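PDB 3DC7: putative uncharacterized protein lp_3323 from Lactobacillus plantarum, which is of unknown function but belongs to the GDSL-like, SGNH-type hydrolase family, so it probably acts as an esterase or acylhydrolase. Local coordinates for residues T110-A115 with S160-A165; M118-L123 with A171-P176; L58-S63 with R68-A73; G122-T125 with P131-F134. All coordinates share one frame; numbering follows the deposited sequence. Where two conformers were deposited one is given.

Contact 1 of 4, residues T110-A115 with S160-A165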
loop_
_atom_site.group_PDB
_atom_site.type_symbol
_atom_site.label_atom_id
_atom_site.label_comp_id
_atom_site.label_asym_id
_atom_site.label_seq_id
_atom_site.Cartn_x
_atom_site.Cartn_y
_atom_site.Cartn_z
ATOM N N THR A 110 10.599 26.551 4.096
ATOM C CA THR A 110 10.555 27.253 2.821
ATOM C C THR A 110 10.003 26.372 1.689
ATOM O O THR A 110 9.390 26.872 0.744
ATOM C CB THR A 110 11.966 27.857 2.512
ATOM O OG1 THR A 110 11.892 29.286 2.590
ATOM C CG2 THR A 110 12.513 27.451 1.149
ATOM N N THR A 111 10.213 25.059 1.805
ATOM C CA THR A 111 9.743 24.124 0.790
ATOM C C THR A 111 8.811 23.099 1.409
ATOM O O THR A 111 8.802 22.911 2.628
ATOM C CB THR A 111 10.908 23.403 0.058
ATOM O OG1 THR A 111 11.677 22.633 0.988
ATOM C CG2 THR A 111 11.822 24.407 -0.667
ATOM N N PHE A 112 8.031 22.440 0.566
ATOM C CA PHE A 112 7.079 21.425 1.028
ATOM C C PHE A 112 7.794 20.260 1.711
ATOM O O PHE A 112 7.355 19.790 2.747
ATOM C CB PHE A 112 6.246 20.916 -0.146
ATOM C CG PHE A 112 5.086 20.051 0.261
ATOM C CD1 PHE A 112 4.090 20.543 1.100
ATOM C CD2 PHE A 112 4.978 18.753 -0.213
ATOM C CE1 PHE A 112 3.011 19.747 1.463
ATOM C CE2 PHE A 112 3.892 17.953 0.148
ATOM C CZ PHE A 112 2.916 18.453 0.992
ATOM N N TYR A 113 8.898 19.815 1.123
ATOM C CA TYR A 113 9.700 18.723 1.682
ATOM C C TYR A 113 10.322 19.078 3.022
ATOM O O TYR A 113 10.288 18.280 3.967
ATOM C CB TYR A 113 10.808 18.333 0.718
ATOM C CG TYR A 113 10.446 17.287 -0.302
ATOM C CD1 TYR A 113 10.390 15.922 0.043
ATOM C CD2 TYR A 113 10.214 17.639 -1.630
ATOM C CE1 TYR A 113 10.092 14.944 -0.917
ATOM C CE2 TYR A 113 9.906 16.676 -2.593
ATOM C CZ TYR A 113 9.848 15.339 -2.229
ATOM O OH TYR A 113 9.553 14.404 -3.186
ATOM N N GLY A 114 10.893 20.279 3.099
ATOM C CA GLY A 114 11.458 20.785 4.341
ATOM C C GLY A 114 10.414 20.938 5.423
ATOM O O GLY A 114 10.666 20.618 6.582
ATOM N N ALA A 115 9.225 21.403 5.054
ATOM C CA ALA A 115 8.173 21.613 6.046
ATOM C C ALA A 115 7.594 20.298 6.601
ATOM O O ALA A 115 7.354 20.202 7.804
ATOM C CB ALA A 115 7.101 22.513 5.516
ATOM N N SER A 160 0.128 15.259 -7.765
ATOM C CA SER A 160 0.799 13.988 -7.466
ATOM C C SER A 160 2.284 14.115 -7.106
ATOM O O SER A 160 2.866 13.177 -6.561
ATOM C CB SER A 160 0.629 13.002 -8.619
ATOM O OG SER A 160 1.312 13.462 -9.777
ATOM N N ASP A 161 2.905 15.258 -7.409
ATOM C CA ASP A 161 4.286 15.513 -6.936
ATOM C C ASP A 161 4.318 15.806 -5.437
ATOM O O ASP A 161 5.237 15.383 -4.735
ATOM C CB ASP A 161 4.928 16.653 -7.709
ATOM C CG ASP A 161 5.188 16.296 -9.150
ATOM O OD1 ASP A 161 5.644 15.159 -9.396
ATOM O OD2 ASP A 161 4.935 17.137 -10.042
ATOM N N TYR A 162 3.293 16.515 -4.955
ATOM C CA TYR A 162 3.133 16.791 -3.521
ATOM C C TYR A 162 2.684 15.546 -2.771
ATOM O O TYR A 162 3.196 15.216 -1.709
ATOM C CB TYR A 162 2.136 17.927 -3.314
ATOM C CG TYR A 162 2.638 19.264 -3.812
ATOM C CD1 TYR A 162 2.669 19.559 -5.175
ATOM C CD2 TYR A 162 3.079 20.234 -2.923
ATOM C CE1 TYR A 162 3.131 20.780 -5.627
ATOM C CE2 TYR A 162 3.542 21.461 -3.374
ATOM C CZ TYR A 162 3.560 21.722 -4.724
ATOM O OH TYR A 162 4.015 22.927 -5.175
ATOM N N GLU A 163 1.720 14.858 -3.344
ATOM C CA GLU A 163 1.271 13.557 -2.864
ATOM C C GLU A 163 2.440 12.557 -2.693
ATOM O O GLU A 163 2.513 11.871 -1.684
ATOM C CB GLU A 163 0.176 13.042 -3.809
ATOM C CG GLU A 163 -0.167 11.567 -3.674
ATOM C CD GLU A 163 -0.874 11.256 -2.367
ATOM O OE1 GLU A 163 -1.402 12.205 -1.740
ATOM O OE2 GLU A 163 -0.889 10.068 -1.972
ATOM N N ALA A 164 3.371 12.515 -3.646
ATOM C CA ALA A 164 4.565 11.662 -3.534
ATOM C C ALA A 164 5.535 12.109 -2.434
ATOM O O ALA A 164 6.137 11.268 -1.750
ATOM C CB ALA A 164 5.291 11.564 -4.873
ATOM N N ALA A 165 5.675 13.425 -2.259
ATOM C CA ALA A 165 6.483 13.999 -1.175
ATOM C C ALA A 165 5.979 13.534 0.203
ATOM O O ALA A 165 6.765 13.082 1.044
ATOM C CB ALA A 165 6.502 15.541 -1.270
#
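F112 and Y113, in the first turn of helix 112-126, come alongside helix 159-173 with the CA atoms of F112 and Y162 7.6 Å apart and those of Y113 and A165 6.4 Å apart. The phenyl ring of F112 is the main bridge. Its CG lies anti to the backbone N (chi1 -170°), which carries the ring across to Y162, whose CD2 sits over one face, offset toward the rim and 3.6 Å from F112 CD2. The two rings are turned 57° against each other with centroids 5.1 Å apart, an oblique pairing that is neither a stack nor edge-to-face. F112 CE2 also reaches the backbone, 3.4 Å from Y162 O, while A165 CB meets the edge of the same ring at 3.7 Å from F112 CD2. That methyl serves two rings: it also lies over a face of Y113, 3.5 Å from Y113 CZ and 21° off the ring normal, a CH-pi contact.

The helix start is secured by T111, the N-cap, whose OG1 accepts from G114 N at 3.3 Å and is also hydrogen-bonded to D106. Both phenol oxygens are satisfied by partners outside the two segments, Y113 OH by Q168 and Y162 OH by Q99 O and N153. The contact itself has no hydrogen bond across it. It is buried and largely apolar: within it F112 is placed by packing alone, whereas the outside polar partners probably help to fix the turn of the two tyrosine rings.

Contact 2 of 4, residues M118-L123 with A171-P176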
loop_
_atom_site.group_PDB
_atom_site.type_symbol
_atom_site.label_atom_id
_atom_site.label_comp_id
_atom_site.label_asym_id
_atom_site.label_seq_id
_atom_site.Cartn_x
_atom_site.Cartn_y
_atom_site.Cartn_z
HETATM N N MSE A 118 10.140 18.967 9.324
HETATM C CA MSE A 118 10.003 19.600 10.612
HETATM C C MSE A 118 8.703 19.227 11.300
HETATM O O MSE A 118 8.701 18.995 12.509
HETATM C CB MSE A 118 10.164 21.097 10.495
HETATM C CG MSE A 118 11.611 21.479 10.295
HETATM SE SE MSE A 118 11.658 23.299 9.690
HETATM C CE MSE A 118 11.636 24.139 11.471
ATOM N N LEU A 119 7.614 19.153 10.540
ATOM C CA LEU A 119 6.336 18.705 11.092
ATOM C C LEU A 119 6.480 17.306 11.697
ATOM O O LEU A 119 6.199 17.112 12.866
ATOM C CB LEU A 119 5.243 18.696 10.025
ATOM C CG LEU A 119 3.757 18.940 10.369
ATOM C CD1 LEU A 119 2.867 18.208 9.380
ATOM C CD2 LEU A 119 3.353 18.568 11.771
ATOM N N LEU A 120 6.936 16.356 10.887
ATOM C CA LEU A 120 7.128 14.969 11.307
ATOM C C LEU A 120 8.105 14.787 12.475
ATOM O O LEU A 120 7.866 13.948 13.337
ATOM C CB LEU A 120 7.578 14.110 10.116
ATOM C CG LEU A 120 6.491 13.904 9.062
ATOM C CD1 LEU A 120 7.080 13.401 7.750
ATOM C CD2 LEU A 120 5.404 12.981 9.595
ATOM N N THR A 121 9.201 15.547 12.490
ATOM C CA THR A 121 10.143 15.514 13.615
ATOM C C THR A 121 9.486 16.069 14.887
ATOM O O THR A 121 9.563 15.464 15.946
ATOM C CB THR A 121 11.432 16.297 13.301
ATOM O OG1 THR A 121 12.009 15.771 12.100
ATOM C CG2 THR A 121 12.445 16.173 14.451
ATOM N N GLY A 122 8.804 17.203 14.761
ATOM C CA GLY A 122 8.045 17.772 15.867
ATOM C C GLY A 122 7.087 16.790 16.513
ATOM O O GLY A 122 7.051 16.659 17.746
ATOM N N LEU A 123 6.315 16.090 15.682
ATOM C CA LEU A 123 5.284 15.176 16.173
ATOM C C LEU A 123 5.865 13.969 16.905
ATOM O O LEU A 123 5.325 13.539 17.929
ATOM C CB LEU A 123 4.394 14.706 15.025
ATOM C CG LEU A 123 3.466 15.729 14.367
ATOM C CD1 LEU A 123 2.917 15.206 13.050
ATOM C CD2 LEU A 123 2.340 16.125 15.298
ATOM N N ALA A 171 7.126 8.006 5.307
ATOM C CA ALA A 171 7.843 6.742 5.369
ATOM C C ALA A 171 9.068 6.815 6.262
ATOM O O ALA A 171 9.285 5.931 7.090
ATOM C CB ALA A 171 8.229 6.274 3.978
ATOM N N ASP A 172 9.853 7.877 6.106
ATOM C CA ASP A 172 11.072 8.072 6.892
ATOM C C ASP A 172 10.859 8.253 8.405
ATOM O O ASP A 172 11.799 8.130 9.189
ATOM C CB ASP A 172 11.852 9.257 6.345
ATOM C CG ASP A 172 12.518 8.953 5.027
ATOM O OD1 ASP A 172 12.763 7.765 4.707
ATOM O OD2 ASP A 172 12.805 9.926 4.304
ATOM N N TYR A 173 9.629 8.530 8.809
ATOM C CA TYR A 173 9.329 8.737 10.215
ATOM C C TYR A 173 8.418 7.662 10.754
ATOM O O TYR A 173 8.062 7.677 11.928
ATOM C CB TYR A 173 8.741 10.135 10.422
ATOM C CG TYR A 173 9.780 11.204 10.231
ATOM C CD1 TYR A 173 10.127 11.655 8.943
ATOM C CD2 TYR A 173 10.454 11.734 11.322
ATOM C CE1 TYR A 173 11.108 12.626 8.755
ATOM C CE2 TYR A 173 11.429 12.703 11.148
ATOM C CZ TYR A 173 11.750 13.142 9.866
ATOM O OH TYR A 173 12.714 14.100 9.714
ATOM N N GLY A 174 8.059 6.721 9.885
ATOM C CA GLY A 174 7.219 5.589 10.249
ATOM C C GLY A 174 5.750 5.916 10.387
ATOM O O GLY A 174 4.986 5.118 10.933
ATOM N N VAL A 175 5.348 7.079 9.877
ATOM C CA VAL A 175 3.980 7.550 10.033
ATOM C C VAL A 175 3.071 7.026 8.925
ATOM O O VAL A 175 3.273 7.361 7.768
ATOM C CB VAL A 175 3.904 9.110 10.053
ATOM C CG1 VAL A 175 2.443 9.570 10.129
ATOM C CG2 VAL A 175 4.700 9.654 11.208
ATOM N N PRO A 176 2.040 6.235 9.285
ATOM C CA PRO A 176 1.109 5.735 8.269
ATOM C C PRO A 176 0.523 6.854 7.405
ATOM O O PRO A 176 0.336 7.989 7.868
ATOM C CB PRO A 176 0.015 5.059 9.096
ATOM C CG PRO A 176 0.729 4.625 10.354
ATOM C CD PRO A 176 1.676 5.774 10.636
#
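The end of helix 159-173, closed by a Schellman motif in which G174 takes positive phi, packs through Y173 against L120 of helix 112-126. G174 N reaches back to A171 O at 3.2 Å, and the chain then turns off toward strand 177-179. L120 CB lies over one face of the Y173 ring, 3.7 Å from its centroid and only 15° off the normal, a CH-pi contact; L120 CD1 touches Y173 CD1 at 3.7 Å. The other methyl, L120 CD2, extends past the tyrosine to V175 CG2 at 3.8 Å, so one leucine spans the helix end and the loop beyond it. At the far end of the ring, Y173 OH stands 3.0 Å from T121 OG1. With T121 OG1 beside its own backbone N (chi1 -56°), this hydroxyl is hydrogen-bonded to M117 O, one turn back in the helix. Replacing Y173 by an alanine would probably uncover the flank of L120, open a gap between the helices, and deprive T121 OG1 of its phenol neighbour.

The backbone of Y173 joins in as well, since its carbonyl receives a hydrogen bond from Q124 NE2. I190 of the third subunit packs on both T121 and Y173, placing this side of the contact at a subunit interface. Toward the sheet, F134 of strand 132-136 touches both L120 and V175, and P176 pairs with F134 through the backbone as the chain enters the edge strand 177-179.

Contact 3 of 4, residues L58-S63 with R68-A73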
loop_
_atom_site.group_PDB
_atom_site.type_symbol
_atom_site.label_atom_id
_atom_site.label_comp_id
_atom_site.label_asym_id
_atom_site.label_seq_id
_atom_site.Cartn_x
_atom_site.Cartn_y
_atom_site.Cartn_z
ATOM N N LEU A 58 -7.935 21.785 14.902
ATOM C CA LEU A 58 -6.854 22.707 14.554
ATOM C C LEU A 58 -6.794 22.967 13.045
ATOM O O LEU A 58 -5.720 23.014 12.446
ATOM C CB LEU A 58 -5.517 22.173 15.067
ATOM C CG LEU A 58 -5.522 21.997 16.580
ATOM C CD1 LEU A 58 -4.594 20.886 17.008
ATOM C CD2 LEU A 58 -5.177 23.317 17.251
ATOM N N GLY A 59 -7.962 23.129 12.438
ATOM C CA GLY A 59 -8.053 23.419 11.013
ATOM C C GLY A 59 -8.128 24.920 10.829
ATOM O O GLY A 59 -8.772 25.618 11.613
ATOM N N ILE A 60 -7.451 25.417 9.802
ATOM C CA ILE A 60 -7.496 26.829 9.441
ATOM C C ILE A 60 -7.655 26.861 7.938
ATOM O O ILE A 60 -6.852 26.261 7.219
ATOM C CB ILE A 60 -6.198 27.568 9.845
ATOM C CG1 ILE A 60 -6.034 27.569 11.371
ATOM C CG2 ILE A 60 -6.187 29.008 9.307
ATOM C CD1 ILE A 60 -4.892 28.454 11.880
ATOM N N SER A 61 -8.710 27.523 7.472
ATOM C CA SER A 61 -8.963 27.742 6.059
ATOM C C SER A 61 -7.724 28.270 5.352
ATOM O O SER A 61 -7.109 29.239 5.802
ATOM C CB SER A 61 -10.100 28.749 5.899
ATOM O OG SER A 61 -10.140 29.280 4.571
ATOM N N GLY A 62 -7.343 27.606 4.269
ATOM C CA GLY A 62 -6.276 28.094 3.411
ATOM C C GLY A 62 -4.870 27.710 3.814
ATOM O O GLY A 62 -3.925 28.013 3.088
ATOM N N SER A 63 -4.735 27.026 4.950
ATOM C CA SER A 63 -3.433 26.723 5.541
ATOM C C SER A 63 -2.592 25.713 4.732
ATOM O O SER A 63 -3.094 24.713 4.242
ATOM C CB SER A 63 -3.623 26.253 7.001
ATOM O OG SER A 63 -2.441 25.671 7.531
ATOM N N ARG A 68 3.884 29.330 3.513
ATOM C CA ARG A 68 3.110 30.309 2.737
ATOM C C ARG A 68 1.906 30.877 3.477
ATOM O O ARG A 68 1.674 32.089 3.431
ATOM C CB ARG A 68 2.653 29.721 1.397
ATOM C CG ARG A 68 3.761 29.476 0.365
ATOM C CD ARG A 68 4.148 30.701 -0.461
ATOM N NE ARG A 68 3.027 31.600 -0.716
ATOM C CZ ARG A 68 2.568 31.931 -1.917
ATOM N NH1 ARG A 68 3.127 31.447 -3.019
ATOM N NH2 ARG A 68 1.540 32.758 -2.013
ATOM N N TYR A 69 1.156 30.004 4.156
ATOM C CA TYR A 69 -0.086 30.369 4.856
ATOM C C TYR A 69 -0.290 29.558 6.144
ATOM O O TYR A 69 -0.568 28.365 6.073
ATOM C CB TYR A 69 -1.288 30.126 3.935
ATOM C CG TYR A 69 -1.329 30.995 2.708
ATOM C CD1 TYR A 69 -0.875 30.529 1.479
ATOM C CD2 TYR A 69 -1.821 32.297 2.780
ATOM C CE1 TYR A 69 -0.917 31.342 0.332
ATOM C CE2 TYR A 69 -1.866 33.109 1.654
ATOM C CZ TYR A 69 -1.418 32.629 0.439
ATOM O OH TYR A 69 -1.475 33.463 -0.653
ATOM N N ASP A 70 -0.182 30.205 7.307
ATOM C CA ASP A 70 -0.446 29.555 8.599
ATOM C C ASP A 70 0.187 28.177 8.720
ATOM O O ASP A 70 -0.520 27.194 8.993
ATOM C CB ASP A 70 -1.960 29.418 8.833
ATOM C CG ASP A 70 -2.630 30.746 9.106
ATOM O OD1 ASP A 70 -3.484 31.173 8.285
ATOM O OD2 ASP A 70 -2.299 31.363 10.143
ATOM N N ALA A 71 1.503 28.105 8.512
ATOM C CA ALA A 71 2.244 26.842 8.428
ATOM C C ALA A 71 1.850 25.786 9.456
ATOM O O ALA A 71 2.066 25.971 10.647
ATOM C CB ALA A 71 3.739 27.114 8.537
HETATM N N MSE A 72 1.309 24.673 9.001
HETATM C CA MSE A 72 1.105 23.514 9.887
HETATM C C MSE A 72 2.405 23.012 10.531
HETATM O O MSE A 72 2.388 22.418 11.619
HETATM C CB MSE A 72 0.425 22.374 9.146
HETATM C CG MSE A 72 -1.034 22.632 8.814
HETATM SE SE MSE A 72 -1.842 21.091 7.879
HETATM C CE MSE A 72 -2.775 22.097 6.479
ATOM N N ALA A 73 3.519 23.259 9.870
ATOM C CA ALA A 73 4.830 22.879 10.400
ATOM C C ALA A 73 5.236 23.697 11.628
ATOM O O ALA A 73 6.218 23.369 12.293
ATOM C CB ALA A 73 5.892 22.946 9.316
#
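S63 OG donates a hydrogen bond of 2.9 Å to D70 O, and this bond ties the loop after strand 56-59 to the approach to helix 72-75. The hydroxyl is swung anti to its own backbone N (chi1 167°) and meets the carbonyl from above its plane, 44° out of it. Alongside, S63 CA makes a CA-H...O contact of 3.3 Å with Y69 O. The selenomethionine M72 bends its chain round the serine, with its CG 3.6 Å from S63 OG and its terminal CE 3.5 Å from S63 O. Beside these, Y69 CB rests 3.5 Å from G62 O, and I60 CG2 touches D70 OD1 at 3.6 Å, the two side chains meeting at about a right angle.

A type II turn from I60 to S63, with G62 at its positive-phi position, presents the serine. A second shell of arginines holds the polar groups: R75 bonds to D70 O, S63 OG and L58 O, while R97 donates to G62 O and makes a cation-pi interaction with Y69. In SGNH hydrolases the loop after this strand carries the conserved block II glycine, whose N-H helps form the oxyanion hole; segment 58-63 is probably that loop. Strand 56-59 is the outermost strand at its end of the parallel sheet, pairing with 24-28; I60 continues that pairing to G28, and the loop then passes over to helix 72-75.

Contact 4 of 4, residues G122-T125 with P131-F134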
loop_
_atom_site.group_PDB
_atom_site.type_symbol
_atom_site.label_atom_id
_atom_site.label_comp_id
_atom_site.label_asym_id
_atom_site.label_seq_id
_atom_site.Cartn_x
_atom_site.Cartn_y
_atom_site.Cartn_z
ATOM N N GLY A 122 8.804 17.203 14.761
ATOM C CA GLY A 122 8.045 17.772 15.867
ATOM C C GLY A 122 7.087 16.790 16.513
ATOM O O GLY A 122 7.051 16.659 17.746
ATOM N N LEU A 123 6.315 16.090 15.682
ATOM C CA LEU A 123 5.284 15.176 16.173
ATOM C C LEU A 123 5.865 13.969 16.905
ATOM O O LEU A 123 5.325 13.539 17.929
ATOM C CB LEU A 123 4.394 14.706 15.025
ATOM C CG LEU A 123 3.466 15.729 14.367
ATOM C CD1 LEU A 123 2.917 15.206 13.050
ATOM C CD2 LEU A 123 2.340 16.125 15.298
ATOM N N GLN A 124 6.952 13.421 16.362
ATOM C CA GLN A 124 7.555 12.197 16.880
ATOM C C GLN A 124 8.366 12.481 18.136
ATOM O O GLN A 124 8.487 11.619 19.002
ATOM C CB GLN A 124 8.454 11.529 15.830
ATOM C CG GLN A 124 7.747 10.968 14.597
ATOM C CD GLN A 124 6.759 9.848 14.918
ATOM O OE1 GLN A 124 5.840 10.033 15.713
ATOM N NE2 GLN A 124 6.936 8.688 14.284
ATOM N N THR A 125 8.911 13.699 18.220
ATOM C CA THR A 125 9.672 14.147 19.372
ATOM C C THR A 125 8.740 14.396 20.537
ATOM O O THR A 125 9.010 13.936 21.644
ATOM C CB THR A 125 10.469 15.415 19.048
ATOM O OG1 THR A 125 11.350 15.138 17.953
ATOM C CG2 THR A 125 11.285 15.876 20.241
ATOM N N PRO A 131 -0.512 7.446 18.562
ATOM C CA PRO A 131 -0.755 7.037 17.183
ATOM C C PRO A 131 -1.081 8.232 16.287
ATOM O O PRO A 131 -1.831 9.131 16.687
ATOM C CB PRO A 131 -1.959 6.084 17.291
ATOM C CG PRO A 131 -2.597 6.398 18.585
ATOM C CD PRO A 131 -1.507 6.874 19.491
ATOM N N LYS A 132 -0.496 8.243 15.093
ATOM C CA LYS A 132 -0.660 9.357 14.164
ATOM C C LYS A 132 -0.878 8.849 12.762
ATOM O O LYS A 132 -0.332 7.822 12.375
ATOM C CB LYS A 132 0.599 10.229 14.118
ATOM C CG LYS A 132 1.174 10.573 15.444
ATOM C CD LYS A 132 2.592 11.063 15.300
ATOM C CE LYS A 132 3.181 11.245 16.671
ATOM N NZ LYS A 132 3.596 9.926 17.209
ATOM N N LEU A 133 -1.655 9.593 11.989
ATOM C CA LEU A 133 -1.670 9.368 10.559
ATOM C C LEU A 133 -1.687 10.660 9.744
ATOM O O LEU A 133 -2.152 11.708 10.211
ATOM C CB LEU A 133 -2.781 8.391 10.133
ATOM C CG LEU A 133 -4.289 8.618 10.242
ATOM C CD1 LEU A 133 -4.670 10.051 10.138
ATOM C CD2 LEU A 133 -4.975 7.862 9.134
ATOM N N PHE A 134 -1.161 10.567 8.526
ATOM C CA PHE A 134 -1.170 11.654 7.559
ATOM C C PHE A 134 -2.200 11.368 6.486
ATOM O O PHE A 134 -2.201 10.286 5.898
ATOM C CB PHE A 134 0.210 11.811 6.919
ATOM C CG PHE A 134 1.042 12.886 7.543
ATOM C CD1 PHE A 134 1.457 13.977 6.796
ATOM C CD2 PHE A 134 1.394 12.820 8.893
ATOM C CE1 PHE A 134 2.223 14.985 7.370
ATOM C CE2 PHE A 134 2.154 13.828 9.479
ATOM C CZ PHE A 134 2.567 14.908 8.717
#
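K132 and Q124 make the polar part of this contact: K132 NZ donates to Q124 OE1 at 2.7 Å, approaching nearly along the C=O axis (167°). The lysine runs out extended and bends only at its last torsion (chi4 79°), which brings the ammonium round to the amide; the glutamine in turn folds at chi2 (-63°) to offer its oxygen. NZ is also hydrogen-bonded to W127 O and V130 O, so three oxygens surround a buried ammonium, an environment likely to stabilise its positive charge. The amide nitrogen of Q124 is engaged by helix 159-173, which fixes which end of the amide meets the lysine. A separate carbon-oxygen contact places K132 CE 3.4 Å from L123 O.

In the apolar part, the outer carbons of the lysine, CD and CE, end against L123, with K132 CE 4.0 Å from L123 CB. L123 CD1 also approaches the edge of the F134 ring, a contact that is uncertain because it holds for one of two conformers. A methionine in place of K132 would probably leave Q124 OE1 and the carbonyls of W127 and V130 without their shared donor.

The lysine thus binds the end of helix 112-126, and the turn after it, to the start of strand 132-136. That strand lies between 85-89 and 177-179, with helix 206-223 packing on L133, while Q193 of the third subunit covers Q124 and K132.

Along the chain contact 3 closes first; contact 4 is nested inside the loop closed by contact 1, and contacts 1 and 2 alternate because helices 112-126 and 159-173 run in the same direction, so later residues meet later ones. Contacts 1 and 2 lie about 13 Å apart between centres. Contact 2 is centred about 6 Å from contact 4, shares G122 and L123 with it, and together they fasten the helices to strand 132-136 beside the third subunit. Contact 3, centred about 15 to 18 Å away, reaches the sheet at its edge strand 56-59, whereas contact 4 uses the inner strand 132-136; M72 and A73 touch L119, and A73 touches A115, joining it to the helical layer.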